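Local coordinates for protein CupA (Streptococcus pneumoniae, PDB 4F2E) that binds copper(I) on a cupredoxin fold and serves as a copper chaperone, probably passing the metal on as part of copper resistance, at residues E15-V20 against R38-R43; K32-A37 against T75-G80; P56-H61 against G80-A85. All coordinates share one frame; numbering follows the deposited sequence. Where two conformers were deposited one is given.

Interaction 1 of 3, residues E15-V20 against R38-R43; sequences EIRVEV and RIVFDR
Five backbone hydrogen bonds zip Glu15-Val20 to Arg38-Arg43, running from Ile16 N to Arg38 O at one end to Val20 N to Asp42 O at the other. The N-H of Val18 meets Val40 O at 2.8 Å and almost straight, 177° at the hydrogen, and between these bonds CA-H groups lean on the same carbonyls, as where Phe41 CA lies 3.3 Å from Val18 O. This is a parallel ladder in exact one-to-one pairing, the two strands inclined by 23°, and in the cupredoxin-like beta sandwich it gives the pair one largely charged face and one mostly apolar face. On the charged face Glu15 and Arg38 lie alongside each other. The Arg38 chain bends at chi3 (45°), which turns NE to Glu15 OE1 at 2.8 Å; OE1 lies in the guanidinium plane, and the NE-H reaches it on the anti side of the carboxylate, slightly out of that plane. NH2 adds a weak second bond. Next along, the guanidinium of Arg17 spreads a face over Val40 CG1, with NH2 3.9 Å from that methyl, while its charge is taken up by a salt bridge to Glu69. The opposite face is hydrocarbon until Arg43: Ile39 CG2 rests 4.0 Å from Val18 CG2 and also touches Ile16 CG2, while Phe41 has Val20 CG2 at its ring edge, 3.8 Å from CD2, and Val18 CG1 near CE2. Ile53 and Phe55 of strand 52-55 pack on Phe41 from across the sandwich. Beyond them the extended Arg43 is held by Asp51, Asp45 O and Leu64 O.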
ATOM      1  N   GLU A  15       5.750   8.828   2.062  1.00 10.86           N
ATOM      2  CA  GLU A  15       4.509   8.385   2.671  1.00 12.23           C
ATOM      3  C   GLU A  15       3.336   8.544   1.724  1.00 12.63           C
ATOM      4  O   GLU A  15       3.227   9.538   1.005  1.00 12.59           O
ATOM      5  CB  GLU A  15       4.245   9.175   3.951  1.00 11.59           C
ATOM      6  CG  GLU A  15       2.946   8.820   4.646  1.00 13.26           C
ATOM      7  CD  GLU A  15       2.776   9.580   5.937  1.00 18.33           C
ATOM      8  OE1 GLU A  15       3.505   9.271   6.904  1.00 16.33           O
ATOM      9  OE2 GLU A  15       1.932  10.498   5.977  1.00 25.58           O
ATOM     10  N   ILE A  16       2.458   7.555   1.728  1.00 12.10           N
ATOM     11  CA  ILE A  16       1.217   7.661   0.987  1.00 13.03           C
ATOM     12  C   ILE A  16       0.104   7.041   1.809  1.00 13.25           C
ATOM     13  O   ILE A  16       0.312   6.043   2.504  1.00 12.90           O
ATOM     14  CB  ILE A  16       1.318   7.001  -0.396  1.00 17.90           C
ATOM     15  CG1 ILE A  16       0.069   7.314  -1.222  1.00 19.05           C
ATOM     16  CG2 ILE A  16       1.547   5.504  -0.261  1.00 17.27           C
ATOM     17  CD1 ILE A  16       0.260   7.118  -2.702  1.00 20.36           C
ATOM     18  N   ARG A  17      -1.071   7.654   1.744  1.00 12.38           N
ATOM     19  CA  ARG A  17      -2.220   7.197   2.504  1.00 12.78           C
ATOM     20  C   ARG A  17      -3.200   6.479   1.590  1.00 11.25           C
ATOM     21  O   ARG A  17      -3.539   6.968   0.511  1.00 13.29           O
ATOM     22  CB  ARG A  17      -2.902   8.378   3.198  1.00 16.18           C
ATOM     23  CG  ARG A  17      -1.996   9.130   4.161  1.00 21.75           C
ATOM     24  CD  ARG A  17      -2.764  10.208   4.911  1.00 33.40           C
ATOM     25  NE  ARG A  17      -3.874   9.647   5.676  1.00 39.86           N
ATOM     26  CZ  ARG A  17      -3.775   9.220   6.931  1.00 37.69           C
ATOM     27  NH1 ARG A  17      -4.836   8.720   7.550  1.00 36.41           N
ATOM     28  NH2 ARG A  17      -2.614   9.292   7.568  1.00 35.66           N
ATOM     29  N   VAL A  18      -3.645   5.307   2.027  1.00 10.73           N
ATOM     30  CA  VAL A  18      -4.590   4.511   1.258  1.00 11.67           C
ATOM     31  C   VAL A  18      -5.824   4.242   2.102  1.00 11.17           C
ATOM     32  O   VAL A  18      -5.723   3.707   3.201  1.00 12.43           O
ATOM     33  CB  VAL A  18      -3.963   3.176   0.807  1.00 10.54           C
ATOM     34  CG1 VAL A  18      -4.979   2.329   0.049  1.00 11.92           C
ATOM     35  CG2 VAL A  18      -2.735   3.434  -0.048  1.00 14.49           C
ATOM     36  N   GLU A  19      -6.986   4.637   1.593  1.00 10.44           N
ATOM     37  CA  GLU A  19      -8.244   4.371   2.270  1.00 11.02           C
ATOM     38  C   GLU A  19      -8.739   2.985   1.898  1.00 10.08           C
ATOM     39  O   GLU A  19      -8.781   2.629   0.720  1.00 11.77           O
ATOM     40  CB  GLU A  19      -9.293   5.418   1.890  1.00 11.39           C
ATOM     41  CG  GLU A  19     -10.630   5.219   2.585  1.00 15.87           C
ATOM     42  CD  GLU A  19     -11.631   6.308   2.256  1.00 29.85           C
ATOM     43  OE1 GLU A  19     -11.204   7.458   2.020  1.00 35.71           O
ATOM     44  OE2 GLU A  19     -12.846   6.014   2.232  1.00 27.94           O
ATOM     45  N   VAL A  20      -9.093   2.198   2.909  1.00 10.97           N
ATOM     46  CA  VAL A  20      -9.649   0.874   2.678  1.00 11.78           C
ATOM     47  C   VAL A  20     -11.165   0.974   2.738  1.00 11.48           C
ATOM     48  O   VAL A  20     -11.759   1.055   3.814  1.00 10.45           O
ATOM     49  CB  VAL A  20      -9.132  -0.153   3.698  1.00 10.00           C
ATOM     50  CG1 VAL A  20      -9.650  -1.552   3.359  1.00 11.73           C
ATOM     51  CG2 VAL A  20      -7.608  -0.134   3.741  1.00 12.88           C
ATOM     52  N   ARG A  38       6.315   4.550   3.891  1.00 10.39           N
ATOM     53  CA  ARG A  38       5.199   4.325   4.793  1.00 10.27           C
ATOM     54  C   ARG A  38       3.935   4.330   3.952  1.00 10.71           C
ATOM     55  O   ARG A  38       3.578   5.354   3.363  1.00 11.63           O
ATOM     56  CB  ARG A  38       5.111   5.446   5.831  1.00 11.56           C
ATOM     57  CG  ARG A  38       6.179   5.412   6.906  1.00 12.68           C
ATOM     58  CD  ARG A  38       6.196   6.710   7.705  1.00 12.83           C
ATOM     59  NE  ARG A  38       4.858   7.162   8.081  1.00 13.97           N
ATOM     60  CZ  ARG A  38       4.162   6.690   9.110  1.00 14.22           C
ATOM     61  NH1 ARG A  38       4.671   5.733   9.873  1.00 14.22           N
ATOM     62  NH2 ARG A  38       2.953   7.171   9.373  1.00 16.10           N
ATOM     63  N   ILE A  39       3.270   3.185   3.875  1.00 10.74           N
ATOM     64  CA  ILE A  39       1.998   3.094   3.183  1.00 11.17           C
ATOM     65  C   ILE A  39       0.938   2.929   4.259  1.00 11.23           C
ATOM     66  O   ILE A  39       0.825   1.875   4.884  1.00 11.79           O
ATOM     67  CB  ILE A  39       1.985   1.931   2.175  1.00 12.03           C
ATOM     68  CG1 ILE A  39       3.231   2.001   1.286  1.00 13.04           C
ATOM     69  CG2 ILE A  39       0.722   1.974   1.326  1.00 13.42           C
ATOM     70  CD1 ILE A  39       3.409   0.811   0.367  1.00 17.15           C
ATOM     71  N   VAL A  40       0.194   4.003   4.496  1.00  9.86           N
ATOM     72  CA  VAL A  40      -0.698   4.081   5.638  1.00 10.57           C
ATOM     73  C   VAL A  40      -2.110   3.680   5.241  1.00 10.56           C
ATOM     74  O   VAL A  40      -2.799   4.420   4.535  1.00 12.46           O
ATOM     75  CB  VAL A  40      -0.715   5.504   6.220  1.00 10.88           C
ATOM     76  CG1 VAL A  40      -1.545   5.546   7.495  1.00 14.18           C
ATOM     77  CG2 VAL A  40       0.708   5.978   6.484  1.00 11.85           C
ATOM     78  N   PHE A  41      -2.537   2.507   5.697  1.00 10.98           N
ATOM     79  CA  PHE A  41      -3.872   2.013   5.395  1.00 11.03           C
ATOM     80  C   PHE A  41      -4.854   2.431   6.470  1.00 12.27           C
ATOM     81  O   PHE A  41      -4.709   2.062   7.638  1.00 14.03           O
ATOM     82  CB  PHE A  41      -3.863   0.491   5.236  1.00 10.59           C
ATOM     83  CG  PHE A  41      -3.174   0.027   3.989  1.00 10.60           C
ATOM     84  CD1 PHE A  41      -1.799  -0.149   3.965  1.00 11.38           C
ATOM     85  CD2 PHE A  41      -3.897  -0.216   2.831  1.00 10.27           C
ATOM     86  CE1 PHE A  41      -1.161  -0.564   2.817  1.00 11.61           C
ATOM     87  CE2 PHE A  41      -3.260  -0.631   1.677  1.00 10.81           C
ATOM     88  CZ  PHE A  41      -1.894  -0.807   1.668  1.00 11.74           C
ATOM     89  N   ASP A  42      -5.854   3.208   6.071  1.00 11.49           N
ATOM     90  CA  ASP A  42      -6.888   3.651   6.991  1.00 12.34           C
ATOM     91  C   ASP A  42      -8.138   2.839   6.700  1.00 12.85           C
ATOM     92  O   ASP A  42      -8.775   3.028   5.663  1.00 12.98           O
ATOM     93  CB  ASP A  42      -7.154   5.142   6.795  1.00 14.20           C
ATOM     94  CG  ASP A  42      -8.118   5.702   7.816  1.00 21.47           C
ATOM     95  OD1 ASP A  42      -8.275   5.081   8.888  1.00 22.06           O
ATOM     96  OD2 ASP A  42      -8.712   6.765   7.549  1.00 29.58           O
ATOM     97  N   ARG A  43      -8.481   1.922   7.601  1.00 11.41           N
ATOM     98  CA  ARG A  43      -9.558   0.980   7.322  1.00 13.22           C
ATOM     99  C   ARG A  43     -10.925   1.502   7.746  1.00 12.63           C
ATOM    100  O   ARG A  43     -11.162   1.774   8.924  1.00 14.56           O
ATOM    101  CB  ARG A  43      -9.302  -0.386   7.959  1.00 11.67           C
ATOM    102  CG  ARG A  43     -10.382  -1.380   7.586  1.00 11.17           C
ATOM    103  CD  ARG A  43     -10.141  -2.760   8.139  1.00 12.89           C
ATOM    104  NE  ARG A  43     -11.235  -3.647   7.755  1.00 11.30           N
ATOM    105  CZ  ARG A  43     -11.371  -4.898   8.176  1.00 12.61           C
ATOM    106  NH1 ARG A  43     -10.481  -5.420   9.008  1.00 12.78           N
ATOM    107  NH2 ARG A  43     -12.402  -5.628   7.764  1.00 12.57           N
TER

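Interaction 2 of 3, residues K32-A37 against T75-G80; sequences KKSVPA and TPEQAG
Thr75 meets Pro36 side by side, its OG1 3.4 Å from Pro36 CA, while its methyl CG2 lies near Ser34 O. Pro76 follows with two jobs. Its ring tucks under the 32-35 turn, CD 3.7 Å from Val35 O and CG close to Lys32 O, and its own carbonyl takes the N-H of Ser34 in a bond of 2.7 Å that is nearly straight (169°), although the donor is tilted well off the carbonyl plane. Ser34, with positive phi, is the third residue of a type II beta turn. Glu77 then folds back: the bend at chi2 (-64°) carries its carboxylate to Ser34, where OG reaches OE1 at 2.6 Å on the syn side, though well out of the carboxylate plane. The other oxygen, OE2, accepts from a water that also donates to Ser34 O at 2.7 Å, so both carboxylate oxygens are tied to one residue. The extended chain of Lys33 runs alongside the backbone from Glu77 to Ala79, with CE 3.0 Å from Glu77 O. Both segments are surface loops: residues 32-37 lead from strand 24-31 into strand 37-43, the loop 75-80 leads from strand 69-74 into strand 80-86, and Val97 of strand 92-97 touches both Lys33 and Pro76.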
ATOM      1  N   LYS A  32       9.280   6.329  -4.980  1.00 11.79           N
ATOM      2  CA  LYS A  32      10.654   6.513  -5.422  1.00 13.54           C
ATOM      3  C   LYS A  32      11.528   5.343  -4.984  1.00 12.87           C
ATOM      4  O   LYS A  32      11.482   4.910  -3.830  1.00 12.89           O
ATOM      5  CB  LYS A  32      11.242   7.810  -4.862  1.00 12.80           C
ATOM      6  CG  LYS A  32      10.774   9.079  -5.549  1.00 19.27           C
ATOM      7  CD  LYS A  32      11.618  10.262  -5.095  1.00 23.96           C
ATOM      8  CE  LYS A  32      11.176  11.555  -5.760  1.00 34.71           C
ATOM      9  NZ  LYS A  32      11.333  11.499  -7.240  1.00 40.37           N
ATOM     10  N   LYS A  33      12.336   4.845  -5.913  1.00 12.82           N
ATOM     11  CA  LYS A  33      13.265   3.768  -5.616  1.00 13.92           C
ATOM     12  C   LYS A  33      14.219   4.147  -4.480  1.00 13.48           C
ATOM     13  O   LYS A  33      14.717   5.275  -4.423  1.00 13.91           O
ATOM     14  CB  LYS A  33      14.051   3.400  -6.878  1.00 14.95           C
ATOM     15  CG  LYS A  33      15.084   2.310  -6.684  1.00 17.48           C
ATOM     16  CD  LYS A  33      15.833   2.039  -7.983  1.00 19.92           C
ATOM     17  CE  LYS A  33      17.103   1.240  -7.737  1.00 30.99           C
ATOM     18  NZ  LYS A  33      17.847   0.974  -9.001  1.00 29.49           N
ATOM     19  N   SER A  34      14.443   3.202  -3.568  1.00 13.60           N
ATOM     20  CA  SER A  34      15.476   3.314  -2.532  1.00 14.03           C
ATOM     21  C   SER A  34      15.133   4.215  -1.343  1.00 15.53           C
ATOM     22  O   SER A  34      15.961   4.409  -0.453  1.00 17.39           O
ATOM     23  CB  SER A  34      16.812   3.749  -3.141  1.00 17.18           C
ATOM     24  OG  SER A  34      17.242   2.837  -4.136  1.00 21.30           O
ATOM     25  N   VAL A  35      13.924   4.761  -1.323  1.00 12.12           N
ATOM     26  CA  VAL A  35      13.503   5.611  -0.216  1.00 11.08           C
ATOM     27  C   VAL A  35      12.554   4.846   0.701  1.00 10.49           C
ATOM     28  O   VAL A  35      11.538   4.324   0.245  1.00 11.37           O
ATOM     29  CB  VAL A  35      12.809   6.886  -0.724  1.00 12.16           C
ATOM     30  CG1 VAL A  35      12.330   7.729   0.442  1.00 11.80           C
ATOM     31  CG2 VAL A  35      13.752   7.689  -1.608  1.00 13.91           C
ATOM     32  N   PRO A  36      12.885   4.763   1.999  1.00 10.48           N
ATOM     33  CA  PRO A  36      12.014   4.052   2.943  1.00 11.64           C
ATOM     34  C   PRO A  36      10.581   4.561   2.849  1.00 11.04           C
ATOM     35  O   PRO A  36      10.364   5.771   2.820  1.00 12.81           O
ATOM     36  CB  PRO A  36      12.622   4.397   4.303  1.00 13.63           C
ATOM     37  CG  PRO A  36      14.064   4.659   4.004  1.00 12.83           C
ATOM     38  CD  PRO A  36      14.077   5.325   2.659  1.00 12.36           C
ATOM     39  N   ALA A  37       9.619   3.647   2.795  1.00 11.20           N
ATOM     40  CA  ALA A  37       8.232   4.022   2.544  1.00 10.29           C
ATOM     41  C   ALA A  37       7.294   3.673   3.690  1.00 10.13           C
ATOM     42  O   ALA A  37       7.459   2.655   4.367  1.00 11.00           O
ATOM     43  CB  ALA A  37       7.738   3.385   1.247  1.00 11.54           C
ATOM     44  N   THR A  75      11.085  -0.767   1.894  1.00 13.48           N
ATOM     45  CA  THR A  75      12.060   0.075   1.209  1.00 12.24           C
ATOM     46  C   THR A  75      12.350  -0.545  -0.151  1.00 13.54           C
ATOM     47  O   THR A  75      13.176  -1.451  -0.264  1.00 15.41           O
ATOM     48  CB  THR A  75      13.365   0.225   2.015  1.00 13.22           C
ATOM     49  OG1 THR A  75      13.073   0.790   3.299  1.00 15.11           O
ATOM     50  CG2 THR A  75      14.347   1.133   1.279  1.00 14.06           C
ATOM     51  N   PRO A  76      11.655  -0.067  -1.191  1.00 11.88           N
ATOM     52  CA  PRO A  76      11.758  -0.689  -2.515  1.00 13.78           C
ATOM     53  C   PRO A  76      13.056  -0.324  -3.228  1.00 16.29           C
ATOM     54  O   PRO A  76      13.210   0.808  -3.681  1.00 17.65           O
ATOM     55  CB  PRO A  76      10.556  -0.109  -3.260  1.00 14.94           C
ATOM     56  CG  PRO A  76      10.339   1.228  -2.629  1.00 14.16           C
ATOM     57  CD  PRO A  76      10.710   1.064  -1.177  1.00 12.18           C
ATOM     58  N   GLU A  77      13.969  -1.283  -3.330  1.00 16.83           N
ATOM     59  CA  GLU A  77      15.278  -1.034  -3.931  1.00 16.99           C
ATOM     60  C   GLU A  77      15.308  -1.348  -5.419  1.00 20.97           C
ATOM     61  O   GLU A  77      16.328  -1.161  -6.080  1.00 24.39           O
ATOM     62  CB  GLU A  77      16.359  -1.842  -3.214  1.00 20.01           C
ATOM     63  CG  GLU A  77      16.674  -1.348  -1.817  1.00 20.87           C
ATOM     64  CD  GLU A  77      17.254   0.052  -1.814  1.00 24.78           C
ATOM     65  OE1 GLU A  77      17.632   0.545  -2.901  1.00 26.70           O
ATOM     66  OE2 GLU A  77      17.334   0.661  -0.727  1.00 25.59           O
ATOM     67  N   GLN A  78      14.188  -1.831  -5.941  1.00 17.45           N
ATOM     68  CA  GLN A  78      14.103  -2.210  -7.340  1.00 17.22           C
ATOM     69  C   GLN A  78      12.937  -1.500  -8.023  1.00 15.85           C
ATOM     70  O   GLN A  78      11.814  -1.505  -7.515  1.00 16.60           O
ATOM     71  CB  GLN A  78      13.942  -3.726  -7.444  1.00 22.08           C
ATOM     72  CG  GLN A  78      13.761  -4.257  -8.843  1.00 25.74           C
ATOM     73  CD  GLN A  78      13.323  -5.706  -8.843  1.00 21.78           C
ATOM     74  OE1 GLN A  78      13.945  -6.561  -8.205  1.00 20.79           O
ATOM     75  NE2 GLN A  78      12.234  -5.990  -9.547  1.00 20.04           N
ATOM     76  N   ALA A  79      13.203  -0.877  -9.166  1.00 14.61           N
ATOM     77  CA  ALA A  79      12.143  -0.287  -9.971  1.00 15.11           C
ATOM     78  C   ALA A  79      11.250  -1.385 -10.535  1.00 13.88           C
ATOM     79  O   ALA A  79      11.693  -2.519 -10.724  1.00 20.42           O
ATOM     80  CB  ALA A  79      12.730   0.551 -11.098  1.00 16.99           C
ATOM     81  N   GLY A  80       9.992  -1.050 -10.797  1.00 14.48           N
ATOM     82  CA  GLY A  80       9.077  -1.998 -11.405  1.00 17.88           C
ATOM     83  C   GLY A  80       7.650  -1.836 -10.926  1.00 15.13           C
ATOM     84  O   GLY A  80       7.308  -0.849 -10.275  1.00 15.29           O
TER
HETATM   85  O   HOH W   1      17.708   2.755   0.747  1.00 30.20           O

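Interaction 3 of 3, residues P56-H61 against G80-A85; sequences PDFGVH and GEFSFA
Phe58 drives the edge of its ring against a face of Phe82, and this T-shaped pair is the tight part of the contact. The ring centroids are 5.3 Å apart with planes at 65°, CZ of Phe58 standing over the centre of the Phe82 ring and CE2 coming to 3.9 Å from Phe82 CG. Asp57 approaches the same ring differently: OD1 lies near the ring plane at its edge, 3.6 Å from CD2, and the carboxylate is turned about 70° to the ring. With chi1 at -56°, CG of Asp57 sits beside its own backbone N, which lets a single water take that N-H and donate to OD1. Here the contact becomes looser and wet. The same water donates to Ser83 O at 2.7 Å, and a second one donates to OD1 while accepting from Ser83 N at 3.2 Å, so OD1 receives two water bonds and its link to Ser83 is water-mediated. In one of its two conformers Pro56 sets CD 3.4 Å from Ser83 O, so this contact is less certain. Met95 of strand 92-97 packs on Phe58, and Val97 on Phe82. Beyond the turn, Gly59 and Val60 both face Phe55, a G1 beta bulge that begins the return strand of the 52-55/60-63 hairpin, beside strand 80-86, which runs between strands 52-55 and 92-97 of the cupredoxin-like sandwich.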
ATOM      1  N   PRO A  56       2.980  -9.235  -1.735  0.50 10.27           N
ATOM      2  CA  PRO A  56       3.671 -10.519  -1.905  0.50 11.11           C
ATOM      3  C   PRO A  56       5.147 -10.391  -2.283  0.50 11.29           C
ATOM      4  O   PRO A  56       5.933 -11.274  -1.938  0.50 12.62           O
ATOM      5  CB  PRO A  56       2.882 -11.199  -3.030  0.50 12.38           C
ATOM      6  CG  PRO A  56       2.239 -10.079  -3.772  0.50 11.47           C
ATOM      7  CD  PRO A  56       1.922  -9.036  -2.741  0.50 10.62           C
ATOM      8  N   ASP A  57       5.522  -9.321  -2.975  1.00  9.51           N
ATOM      9  CA  ASP A  57       6.916  -9.138  -3.371  1.00 11.15           C
ATOM     10  C   ASP A  57       7.811  -8.758  -2.203  1.00 11.26           C
ATOM     11  O   ASP A  57       9.030  -8.929  -2.264  1.00 12.02           O
ATOM     12  CB  ASP A  57       7.027  -8.088  -4.473  1.00 12.03           C
ATOM     13  CG  ASP A  57       6.183  -8.426  -5.674  1.00 13.55           C
ATOM     14  OD1 ASP A  57       5.174  -7.732  -5.904  1.00 14.49           O
ATOM     15  OD2 ASP A  57       6.520  -9.402  -6.373  1.00 14.92           O
ATOM     16  N   PHE A  58       7.205  -8.243  -1.139  1.00 10.76           N
ATOM     17  CA  PHE A  58       7.964  -7.721  -0.011  1.00  9.71           C
ATOM     18  C   PHE A  58       7.817  -8.563   1.255  1.00 11.71           C
ATOM     19  O   PHE A  58       8.409  -8.244   2.284  1.00 14.14           O
ATOM     20  CB  PHE A  58       7.579  -6.259   0.243  1.00 12.48           C
ATOM     21  CG  PHE A  58       7.894  -5.350  -0.912  1.00 11.52           C
ATOM     22  CD1 PHE A  58       9.114  -4.700  -0.982  1.00 14.75           C
ATOM     23  CD2 PHE A  58       6.980  -5.163  -1.937  1.00 12.96           C
ATOM     24  CE1 PHE A  58       9.418  -3.874  -2.050  1.00 14.16           C
ATOM     25  CE2 PHE A  58       7.278  -4.336  -3.009  1.00 13.82           C
ATOM     26  CZ  PHE A  58       8.499  -3.688  -3.061  1.00 15.20           C
ATOM     27  N   GLY A  59       7.035  -9.635   1.176  1.00 10.74           N
ATOM     28  CA  GLY A  59       6.872 -10.548   2.294  1.00 12.08           C
ATOM     29  C   GLY A  59       5.903 -10.082   3.367  1.00 13.82           C
ATOM     30  O   GLY A  59       5.867 -10.639   4.465  1.00 12.47           O
ATOM     31  N   VAL A  60       5.107  -9.067   3.054  1.00 12.36           N
ATOM     32  CA  VAL A  60       4.157  -8.524   4.017  1.00 12.54           C
ATOM     33  C   VAL A  60       2.774  -9.155   3.886  1.00 11.16           C
ATOM     34  O   VAL A  60       2.212  -9.233   2.792  1.00 11.70           O
ATOM     35  CB  VAL A  60       4.016  -6.998   3.866  1.00 11.47           C
ATOM     36  CG1 VAL A  60       2.939  -6.465   4.803  1.00 16.10           C
ATOM     37  CG2 VAL A  60       5.348  -6.314   4.131  1.00 14.80           C
ATOM     38  N   HIS A  61       2.240  -9.628   5.007  1.00 11.33           N
ATOM     39  CA  HIS A  61       0.841 -10.029   5.089  1.00 11.42           C
ATOM     40  C   HIS A  61       0.369  -9.805   6.518  1.00 13.01           C
ATOM     41  O   HIS A  61       0.750 -10.532   7.433  1.00 13.48           O
ATOM     42  CB  HIS A  61       0.605 -11.467   4.589  1.00 16.10           C
ATOM     43  CG  HIS A  61       1.208 -12.537   5.448  1.00 16.66           C
ATOM     44  ND1 HIS A  61       2.555 -12.830   5.448  1.00 20.19           N
ATOM     45  CD2 HIS A  61       0.634 -13.418   6.302  1.00 16.12           C
ATOM     46  CE1 HIS A  61       2.787 -13.828   6.283  1.00 15.49           C
ATOM     47  NE2 HIS A  61       1.637 -14.203   6.815  1.00 21.28           N
ATOM     48  N   GLY A  80       9.992  -1.050 -10.797  1.00 14.48           N
ATOM     49  CA  GLY A  80       9.077  -1.998 -11.405  1.00 17.88           C
ATOM     50  C   GLY A  80       7.650  -1.836 -10.926  1.00 15.13           C
ATOM     51  O   GLY A  80       7.308  -0.849 -10.275  1.00 15.29           O
ATOM     52  N   GLU A  81       6.816  -2.816 -11.256  1.00 14.63           N
ATOM     53  CA  GLU A  81       5.415  -2.816 -10.858  1.00 15.47           C
ATOM     54  C   GLU A  81       5.180  -3.952  -9.874  1.00 15.18           C
ATOM     55  O   GLU A  81       5.545  -5.100 -10.136  1.00 19.02           O
ATOM     56  CB  GLU A  81       4.520  -2.972 -12.074  1.00 19.04           C
ATOM     57  N   PHE A  82       4.571  -3.629  -8.740  1.00 12.06           N
ATOM     58  CA  PHE A  82       4.365  -4.602  -7.675  1.00 12.83           C
ATOM     59  C   PHE A  82       2.925  -4.573  -7.213  1.00 14.77           C
ATOM     60  O   PHE A  82       2.327  -3.508  -7.068  1.00 14.94           O
ATOM     61  CB  PHE A  82       5.304  -4.311  -6.507  1.00 11.22           C
ATOM     62  CG  PHE A  82       6.743  -4.200  -6.916  1.00 11.90           C
ATOM     63  CD1 PHE A  82       7.308  -2.964  -7.177  1.00 12.84           C
ATOM     64  CD2 PHE A  82       7.521  -5.334  -7.064  1.00 14.62           C
ATOM     65  CE1 PHE A  82       8.631  -2.861  -7.565  1.00 13.01           C
ATOM     66  CE2 PHE A  82       8.840  -5.239  -7.452  1.00 14.20           C
ATOM     67  CZ  PHE A  82       9.398  -4.001  -7.703  1.00 12.82           C
ATOM     68  N   SER A  83       2.366  -5.750  -6.977  1.00 13.10           N
ATOM     69  CA  SER A  83       0.963  -5.849  -6.622  1.00 13.12           C
ATOM     70  C   SER A  83       0.770  -5.734  -5.119  1.00 11.98           C
ATOM     71  O   SER A  83       1.668  -6.030  -4.331  1.00 13.94           O
ATOM     72  CB  SER A  83       0.399  -7.186  -7.096  1.00 13.97           C
ATOM     73  OG  SER A  83       0.989  -8.252  -6.371  1.00 16.06           O
ATOM     74  N   PHE A  84      -0.409  -5.281  -4.722  1.00 11.14           N
ATOM     75  CA  PHE A  84      -0.872  -5.525  -3.369  1.00 10.74           C
ATOM     76  C   PHE A  84      -2.332  -5.924  -3.426  1.00 11.46           C
ATOM     77  O   PHE A  84      -3.011  -5.680  -4.423  1.00 10.09           O
ATOM     78  CB  PHE A  84      -0.587  -4.360  -2.398  1.00 11.69           C
ATOM     79  CG  PHE A  84      -1.247  -3.048  -2.753  1.00 10.41           C
ATOM     80  CD1 PHE A  84      -2.489  -2.714  -2.230  1.00 11.51           C
ATOM     81  CD2 PHE A  84      -0.591  -2.121  -3.550  1.00 10.54           C
ATOM     82  CE1 PHE A  84      -3.079  -1.496  -2.523  1.00 11.72           C
ATOM     83  CE2 PHE A  84      -1.176  -0.899  -3.852  1.00 11.29           C
ATOM     84  CZ  PHE A  84      -2.422  -0.585  -3.336  1.00 12.43           C
ATOM     85  N   ALA A  85      -2.799  -6.583  -2.377  1.00  9.69           N
ATOM     86  CA  ALA A  85      -4.143  -7.129  -2.383  1.00  9.40           C
ATOM     87  C   ALA A  85      -4.581  -7.468  -0.976  1.00 10.08           C
ATOM     88  O   ALA A  85      -3.780  -7.442  -0.041  1.00 10.29           O
ATOM     89  CB  ALA A  85      -4.202  -8.370  -3.263  1.00 10.73           C
TER
HETATM   90  O   HOH W   2       4.219  -6.713  -3.590  1.00 13.12           O
HETATM   91  O   HOH W   3       3.892  -8.236  -8.193  1.00 18.81           O

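How the interactions relate
Along the chain, interaction 1 closes before interaction 3 opens, while interaction 2 crosses both, its segments alternating with theirs. The parallel pair 15-20/38-43 and the contact 56-61/80-85 lie on opposite sides of the chain's centre, their centres about 15 Å apart, and meet through the core where Phe41 CE2 comes 4.3 Å from Phe84 CE1. Interaction 2 lies about 17 Å from the first and 12 Å from the third, centre to centre: its loops lead into strands 37-43 and 80-86, it shares Gly80 with interaction 3, and Pro76 packs on Phe58. Copper(I) is bound at one site by Cys49 and Cys86, the latter ending interaction 3's strand 80-86, and at another by Cys49, Met88 and Met90.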